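Local coordinates for protein 5-formaminoimidazole-4-carboxamide-1-(beta)-D-ribofuranosyl 5'-monophosphate synthetase (PDB 2R7M) that catalyses the ATP- and formate-dependent, folate-independent formylation of AICAR to FAICAR in purine biosynthesis, at residues T205-H210 against V261-S266; L223-R228 against G326-L331. One frame throughout, in Å; residues are numbered along the deposited sequence.

Contact 1: T205-H210 against V261-S266; sequences TNFCIH and VVIRES. With AMP (adenosine monophosphate), chain F.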
loop_
_atom_site.group_PDB
_atom_site.type_symbol
_atom_site.label_atom_id
_atom_site.label_comp_id
_atom_site.label_asym_id
_atom_site.label_seq_id
_atom_site.Cartn_x
_atom_site.Cartn_y
_atom_site.Cartn_z
ATOM N N THR A 205 -1.875 -18.922 -31.543
ATOM C CA THR A 205 -1.859 -17.751 -30.697
ATOM C C THR A 205 -0.455 -17.500 -30.085
ATOM O O THR A 205 0.176 -18.407 -29.560
ATOM C CB THR A 205 -2.962 -17.856 -29.634
ATOM O OG1 THR A 205 -3.039 -19.199 -29.157
ATOM C CG2 THR A 205 -4.312 -17.490 -30.224
ATOM N N ASN A 206 0.023 -16.266 -30.206
ATOM C CA ASN A 206 1.306 -15.839 -29.664
ATOM C C ASN A 206 1.339 -15.631 -28.150
ATOM O O ASN A 206 0.616 -14.785 -27.601
ATOM C CB ASN A 206 1.732 -14.525 -30.334
ATOM C CG ASN A 206 3.151 -14.098 -29.951
ATOM O OD1 ASN A 206 3.450 -12.911 -29.911
ATOM N ND2 ASN A 206 4.018 -15.066 -29.667
ATOM N N PHE A 207 2.193 -16.405 -27.490
ATOM C CA PHE A 207 2.558 -16.157 -26.099
ATOM C C PHE A 207 4.064 -16.001 -25.994
ATOM O O PHE A 207 4.805 -16.948 -26.215
ATOM C CB PHE A 207 2.096 -17.305 -25.206
ATOM C CG PHE A 207 0.605 -17.500 -25.205
ATOM C CD1 PHE A 207 -0.189 -16.833 -24.291
ATOM C CD2 PHE A 207 -0.003 -18.337 -26.133
ATOM C CE1 PHE A 207 -1.572 -16.992 -24.293
ATOM C CE2 PHE A 207 -1.381 -18.496 -26.139
ATOM C CZ PHE A 207 -2.162 -17.821 -25.217
ATOM N N CYS A 208 4.525 -14.791 -25.694
ATOM C CA CYS A 208 5.917 -14.617 -25.337
ATOM C C CYS A 208 6.016 -14.742 -23.816
ATOM O O CYS A 208 5.565 -13.880 -23.075
ATOM C CB CYS A 208 6.463 -13.291 -25.845
ATOM S SG CYS A 208 6.119 -12.995 -27.611
ATOM N N ILE A 209 6.586 -15.849 -23.367
ATOM C CA ILE A 209 6.568 -16.195 -21.961
ATOM C C ILE A 209 7.858 -15.756 -21.291
ATOM O O ILE A 209 8.949 -16.132 -21.697
ATOM C CB ILE A 209 6.277 -17.683 -21.768
ATOM C CG1 ILE A 209 4.944 -18.013 -22.452
ATOM C CG2 ILE A 209 6.177 -18.030 -20.295
ATOM C CD1 ILE A 209 4.794 -19.455 -22.844
ATOM N N HIS A 210 7.711 -14.922 -20.272
ATOM C CA HIS A 210 8.848 -14.358 -19.567
ATOM C C HIS A 210 9.113 -15.133 -18.275
ATOM O O HIS A 210 8.266 -15.197 -17.379
ATOM C CB HIS A 210 8.599 -12.866 -19.313
ATOM C CG HIS A 210 8.286 -12.109 -20.567
ATOM N ND1 HIS A 210 9.259 -11.731 -21.470
ATOM C CD2 HIS A 210 7.105 -11.719 -21.101
ATOM C CE1 HIS A 210 8.692 -11.116 -22.491
ATOM N NE2 HIS A 210 7.384 -11.106 -22.297
ATOM N N VAL A 261 -1.393 -10.681 -22.306
ATOM C CA VAL A 261 -2.210 -11.853 -22.520
ATOM C C VAL A 261 -1.978 -12.794 -21.343
ATOM O O VAL A 261 -0.955 -12.714 -20.676
ATOM C CB VAL A 261 -1.849 -12.532 -23.880
ATOM C CG1 VAL A 261 -0.474 -13.188 -23.817
ATOM C CG2 VAL A 261 -2.918 -13.550 -24.288
ATOM N N VAL A 262 -2.952 -13.651 -21.061
ATOM C CA VAL A 262 -2.776 -14.699 -20.072
ATOM C C VAL A 262 -3.053 -16.004 -20.788
ATOM O O VAL A 262 -3.862 -16.049 -21.715
ATOM C CB VAL A 262 -3.719 -14.514 -18.820
ATOM C CG1 VAL A 262 -3.267 -13.302 -17.966
ATOM C CG2 VAL A 262 -5.173 -14.340 -19.235
ATOM N N ILE A 263 -2.374 -17.066 -20.391
ATOM C CA ILE A 263 -2.634 -18.364 -20.997
ATOM C C ILE A 263 -3.755 -19.078 -20.243
ATOM O O ILE A 263 -4.095 -18.706 -19.108
ATOM C CB ILE A 263 -1.356 -19.239 -21.036
ATOM C CG1 ILE A 263 -1.425 -20.224 -22.208
ATOM C CG2 ILE A 263 -1.154 -19.961 -19.698
ATOM C CD1 ILE A 263 -0.102 -20.870 -22.551
ATOM N N ARG A 264 -4.341 -20.080 -20.897
ATOM C CA ARG A 264 -5.301 -21.000 -20.285
ATOM C C ARG A 264 -4.587 -21.708 -19.136
ATOM O O ARG A 264 -3.484 -22.211 -19.320
ATOM C CB ARG A 264 -5.746 -22.011 -21.345
ATOM C CG ARG A 264 -6.833 -22.984 -20.970
ATOM C CD ARG A 264 -7.175 -23.822 -22.205
ATOM N NE ARG A 264 -8.163 -24.867 -21.955
ATOM C CZ ARG A 264 -8.865 -25.482 -22.905
ATOM N NH1 ARG A 264 -8.709 -25.145 -24.179
ATOM N NH2 ARG A 264 -9.740 -26.424 -22.583
ATOM N N GLU A 265 -5.198 -21.746 -17.952
ATOM C CA GLU A 265 -4.448 -22.171 -16.767
ATOM C C GLU A 265 -3.975 -23.630 -16.826
ATOM O O GLU A 265 -2.890 -23.949 -16.337
ATOM C CB GLU A 265 -5.227 -21.880 -15.475
ATOM C CG GLU A 265 -4.378 -21.954 -14.219
ATOM C CD GLU A 265 -5.183 -21.690 -12.959
ATOM O OE1 GLU A 265 -5.689 -20.562 -12.816
ATOM O OE2 GLU A 265 -5.299 -22.608 -12.108
ATOM N N SER A 266 -4.768 -24.507 -17.445
ATOM C CA SER A 266 -4.354 -25.909 -17.636
ATOM C C SER A 266 -3.075 -26.078 -18.469
ATOM O O SER A 266 -2.508 -27.172 -18.532
ATOM C CB SER A 266 -5.488 -26.748 -18.239
ATOM O OG SER A 266 -5.973 -26.187 -19.451
HETATM P P AMP F . -9.711 -26.798 -19.179
HETATM O O1P AMP F . -9.924 -27.552 -20.474
HETATM O O2P AMP F . -9.670 -27.692 -17.959
HETATM O O3P AMP F . -8.591 -25.786 -19.220
HETATM O "O5'" AMP F . -11.020 -25.877 -18.988
HETATM C "C5'" AMP F . -12.338 -26.419 -18.954
HETATM C "C4'" AMP F . -13.286 -25.556 -19.796
HETATM O "O4'" AMP F . -13.401 -24.221 -19.280
HETATM C "C3'" AMP F . -12.848 -25.416 -21.252
HETATM O "O3'" AMP F . -13.539 -26.357 -22.067
HETATM C "C2'" AMP F . -13.208 -23.997 -21.648
HETATM O "O2'" AMP F . -14.476 -23.932 -22.307
HETATM C "C1'" AMP F . -13.333 -23.249 -20.336
HETATM N N9 AMP F . -12.129 -22.395 -20.172
HETATM C C8 AMP F . -10.978 -22.789 -19.604
HETATM N N7 AMP F . -10.076 -21.785 -19.600
HETATM C C5 AMP F . -10.653 -20.717 -20.175
HETATM C C6 AMP F . -10.240 -19.330 -20.483
HETATM N N6 AMP F . -8.991 -18.896 -20.164
HETATM N N1 AMP F . -11.144 -18.533 -21.105
HETATM C C2 AMP F . -12.375 -18.970 -21.423
HETATM N N3 AMP F . -12.810 -20.216 -21.175
HETATM C C4 AMP F . -12.008 -21.123 -20.560
#

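Contact 2: L223-R228 against G326-L331; sequences LGMDKR and GPYSFL. With AMP (adenosine monophosphate), chain B.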
loop_
_atom_site.group_PDB
_atom_site.type_symbol
_atom_site.label_atom_id
_atom_site.label_comp_id
_atom_site.label_asym_id
_atom_site.label_seq_id
_atom_site.Cartn_x
_atom_site.Cartn_y
_atom_site.Cartn_z
ATOM N N LEU A 223 6.957 -14.898 -14.728
ATOM C CA LEU A 223 6.785 -13.481 -14.384
ATOM C C LEU A 223 5.669 -12.804 -15.166
ATOM O O LEU A 223 4.940 -11.958 -14.627
ATOM C CB LEU A 223 8.105 -12.710 -14.557
ATOM C CG LEU A 223 9.009 -12.598 -13.313
ATOM C CD1 LEU A 223 8.383 -11.718 -12.260
ATOM C CD2 LEU A 223 9.349 -13.958 -12.716
ATOM N N GLY A 224 5.530 -13.179 -16.432
ATOM C CA GLY A 224 4.489 -12.618 -17.284
ATOM C C GLY A 224 4.495 -13.100 -18.727
ATOM O O GLY A 224 5.303 -13.951 -19.110
ATOM N N MET A 225 3.582 -12.546 -19.527
ATOM C CA MET A 225 3.418 -12.926 -20.928
ATOM C C MET A 225 2.885 -11.753 -21.718
ATOM O O MET A 225 2.071 -10.982 -21.201
ATOM C CB MET A 225 2.399 -14.054 -21.075
ATOM C CG MET A 225 2.767 -15.352 -20.401
ATOM S SD MET A 225 1.419 -16.522 -20.617
ATOM C CE MET A 225 2.109 -17.898 -19.678
ATOM N N ASP A 226 3.335 -11.643 -22.971
ATOM C CA ASP A 226 2.789 -10.698 -23.933
ATOM C C ASP A 226 2.626 -11.330 -25.320
ATOM O O ASP A 226 3.191 -12.384 -25.624
ATOM C CB ASP A 226 3.702 -9.467 -24.061
ATOM C CG ASP A 226 5.012 -9.772 -24.811
ATOM O OD1 ASP A 226 5.898 -10.429 -24.223
ATOM O OD2 ASP A 226 5.173 -9.331 -25.980
ATOM N N LYS A 227 1.865 -10.658 -26.174
ATOM C CA LYS A 227 1.902 -10.953 -27.594
ATOM C C LYS A 227 2.473 -9.741 -28.329
ATOM O O LYS A 227 2.242 -8.596 -27.942
ATOM C CB LYS A 227 0.514 -11.333 -28.118
ATOM C CG LYS A 227 -0.453 -10.179 -28.260
ATOM C CD LYS A 227 -1.785 -10.666 -28.808
ATOM C CE LYS A 227 -2.389 -9.645 -29.753
ATOM N NZ LYS A 227 -3.707 -10.071 -30.286
ATOM N N ARG A 228 3.237 -10.005 -29.380
ATOM C CA ARG A 228 3.836 -8.956 -30.189
ATOM C C ARG A 228 2.799 -8.149 -30.953
ATOM O O ARG A 228 1.725 -8.650 -31.309
ATOM C CB ARG A 228 4.824 -9.551 -31.199
ATOM C CG ARG A 228 5.843 -10.492 -30.605
ATOM C CD ARG A 228 6.665 -9.789 -29.545
ATOM N NE ARG A 228 7.956 -10.441 -29.341
ATOM C CZ ARG A 228 8.558 -10.568 -28.160
ATOM N NH1 ARG A 228 7.982 -10.104 -27.060
ATOM N NH2 ARG A 228 9.732 -11.178 -28.078
ATOM N N GLY A 326 1.952 -7.558 -13.339
ATOM C CA GLY A 326 0.948 -8.241 -14.145
ATOM C C GLY A 326 0.241 -9.329 -13.381
ATOM O O GLY A 326 0.535 -9.549 -12.213
ATOM N N PRO A 327 -0.706 -10.017 -14.039
ATOM C CA PRO A 327 -1.470 -11.088 -13.381
ATOM C C PRO A 327 -0.643 -12.213 -12.749
ATOM O O PRO A 327 -1.036 -12.728 -11.709
ATOM C CB PRO A 327 -2.356 -11.641 -14.516
ATOM C CG PRO A 327 -2.496 -10.496 -15.481
ATOM C CD PRO A 327 -1.153 -9.778 -15.431
ATOM N N TYR A 328 0.473 -12.596 -13.368
ATOM C CA TYR A 328 1.346 -13.629 -12.806
ATOM C C TYR A 328 2.351 -13.072 -11.776
ATOM O O TYR A 328 2.587 -13.705 -10.762
ATOM C CB TYR A 328 2.079 -14.425 -13.913
ATOM C CG TYR A 328 1.147 -15.144 -14.865
ATOM C CD1 TYR A 328 0.425 -16.250 -14.446
ATOM C CD2 TYR A 328 0.967 -14.698 -16.178
ATOM C CE1 TYR A 328 -0.449 -16.903 -15.296
ATOM C CE2 TYR A 328 0.090 -15.353 -17.049
ATOM C CZ TYR A 328 -0.609 -16.451 -16.599
ATOM O OH TYR A 328 -1.487 -17.099 -17.426
ATOM N N SER A 329 2.938 -11.903 -12.035
ATOM C CA SER A 329 3.929 -11.342 -11.105
ATOM C C SER A 329 3.294 -10.994 -9.757
ATOM O O SER A 329 3.969 -10.982 -8.734
ATOM C CB SER A 329 4.703 -10.155 -11.711
ATOM O OG SER A 329 3.921 -8.978 -11.772
ATOM N N PHE A 330 1.977 -10.790 -9.778
ATOM C CA PHE A 330 1.168 -10.457 -8.606
ATOM C C PHE A 330 1.010 -11.596 -7.593
ATOM O O PHE A 330 0.847 -11.347 -6.397
ATOM C CB PHE A 330 -0.222 -10.018 -9.072
ATOM C CG PHE A 330 -1.143 -9.609 -7.958
ATOM C CD1 PHE A 330 -1.052 -8.345 -7.397
ATOM C CD2 PHE A 330 -2.106 -10.484 -7.481
ATOM C CE1 PHE A 330 -1.886 -7.975 -6.378
ATOM C CE2 PHE A 330 -2.947 -10.111 -6.457
ATOM C CZ PHE A 330 -2.835 -8.859 -5.906
ATOM N N LEU A 331 1.025 -12.840 -8.073
ATOM C CA LEU A 331 0.638 -13.980 -7.251
ATOM C C LEU A 331 1.611 -14.223 -6.093
ATOM O O LEU A 331 1.190 -14.567 -4.997
ATOM C CB LEU A 331 0.491 -15.251 -8.105
ATOM C CG LEU A 331 -0.850 -15.735 -8.696
ATOM C CD1 LEU A 331 -1.999 -14.724 -8.637
ATOM C CD2 LEU A 331 -0.656 -16.272 -10.121
HETATM P P AMP B . 15.793 -1.548 -30.470
HETATM O O1P AMP B . 15.858 -1.689 -31.976
HETATM O O2P AMP B . 17.023 -0.902 -29.871
HETATM O O3P AMP B . 14.498 -0.971 -29.950
HETATM O "O5'" AMP B . 15.776 -3.051 -29.890
HETATM C "C5'" AMP B . 16.800 -3.997 -30.186
HETATM C "C4'" AMP B . 16.181 -5.363 -30.510
HETATM O "O4'" AMP B . 15.460 -5.907 -29.394
HETATM C "C3'" AMP B . 15.197 -5.320 -31.677
HETATM O "O3'" AMP B . 15.844 -5.715 -32.883
HETATM C "C2'" AMP B . 14.099 -6.299 -31.313
HETATM O "O2'" AMP B . 14.315 -7.587 -31.897
HETATM C "C1'" AMP B . 14.199 -6.454 -29.809
HETATM N N9 AMP B . 13.082 -5.697 -29.189
HETATM C C8 AMP B . 13.125 -4.398 -28.855
HETATM N N7 AMP B . 11.956 -4.004 -28.307
HETATM C C5 AMP B . 11.137 -5.069 -28.284
HETATM C C6 AMP B . 9.754 -5.329 -27.831
HETATM N N6 AMP B . 9.006 -4.330 -27.288
HETATM N N1 AMP B . 9.267 -6.584 -27.997
HETATM C C2 AMP B . 10.008 -7.564 -28.540
HETATM N N3 AMP B . 11.268 -7.395 -28.975
HETATM C C4 AMP B . 11.879 -6.187 -28.874
HETATM O O HOH W 1 2.495 -11.005 -15.091
#

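Contact 1: T205-H210 against V261-S266
O3P of AMP (chain F) is gripped by two groups of the 261-266 segment: R264 NE donates to it over 2.9 Å, nearly straight at 176°, and S266 OG donates from 2.7 Å. The extended R264 chain brings its guanidinium up with an edge facing the phosphate. N258 of the second subunit, an AICAR-binding residue, bonds the same AMP, consistent with a nucleotide site shared between chains. Before R264, residues V261-I263 pack against the F207 ring. I263 CG1 lies over one face of that ring, 4.0 Å from its centroid and offset toward the rim, in a CH-pi contact. V262 O lies at the edge, 3.6 Å from F207 CE1, while V261 CG1 comes in obliquely, 3.7 Å from F207 CD1. With CG anti to its carbonyl carbon (chi1 -61°), F207 reaches across the ATP-grasp domain's antiparallel sheet toward V261-I263, past the intervening strand 219-230. Were F207 cut back to an alanine, a gap would probably open between strand 205-210 and V261-I263, and I263 CG1 would lose its ring face. L306 packs on F207 and I263 alike; V262 and I263 also pair antiparallel with a strand of the second subunit, extending the sheet across the interface.

Contact 2: L223-R228 against G326-L331
L223 meets S329 in two ways: its CD1 packs on S329 CB at 4.0 Å, and its carbonyl is joined to the loop through water. Water 1 donates to L223 O over 2.7 Å and accepts from S329 N over 3.2 Å, bridging two atoms that lie close but are not aligned for a direct bond. S329 OG in turn accepts from G326 N at 2.9 Å and bonds L337 O, which ties its side chain to the loop backbone. G224, which forms a classic beta bulge with L223 opposite H210, brings its CA to 4.2 Å from Y328 CD2. M225 comes next, its chain extended beyond CG (chi2 177°), and sets SD 4.0 Å from Y328 CE2, a Met-aromatic contact oblique to the ring. Y328 OH reaches past it to I263 N, on the neighbouring strand 253-263. Farther along, D226 OD2 offers its syn lone pair to R228 NH1 at 3.1 Å, close to the guanidinium plane, while D226 OD2 also takes N258 ND2. AMP (chain B) stacks on the R228 guanidinium, C2 over its centre and 3.4 Å from R228 CZ. One bridging water, the apolar packing of L223 and the M225-Y328 contact thus join strand and loop; at R228, D226 and D316 on its nitrogens probably fix the guanidinium's rotation and offset its charge beside the nucleotide.

Overall arrangement
From the N terminus the four segments come in the order 205-210, 223-228, 261-266 and 326-331, so the two contacts cross. Contact 1 closes a loop holding the hairpin of strands 205-214 and 219-230 and the following strand 253-263. Contact 2 starts within that loop and ends beyond it, enclosing helix 268-285 and strands 292-300 and 306-312 before the loop ahead of helix 339-353. Their first segments are neighbours in the sheet, joined by C208 N and D226 O at 2.8 Å, probably a hydrogen bond. Together they tie three adjacent strands of the ATP-grasp sheet to one another, to the late loop and to the second subunit.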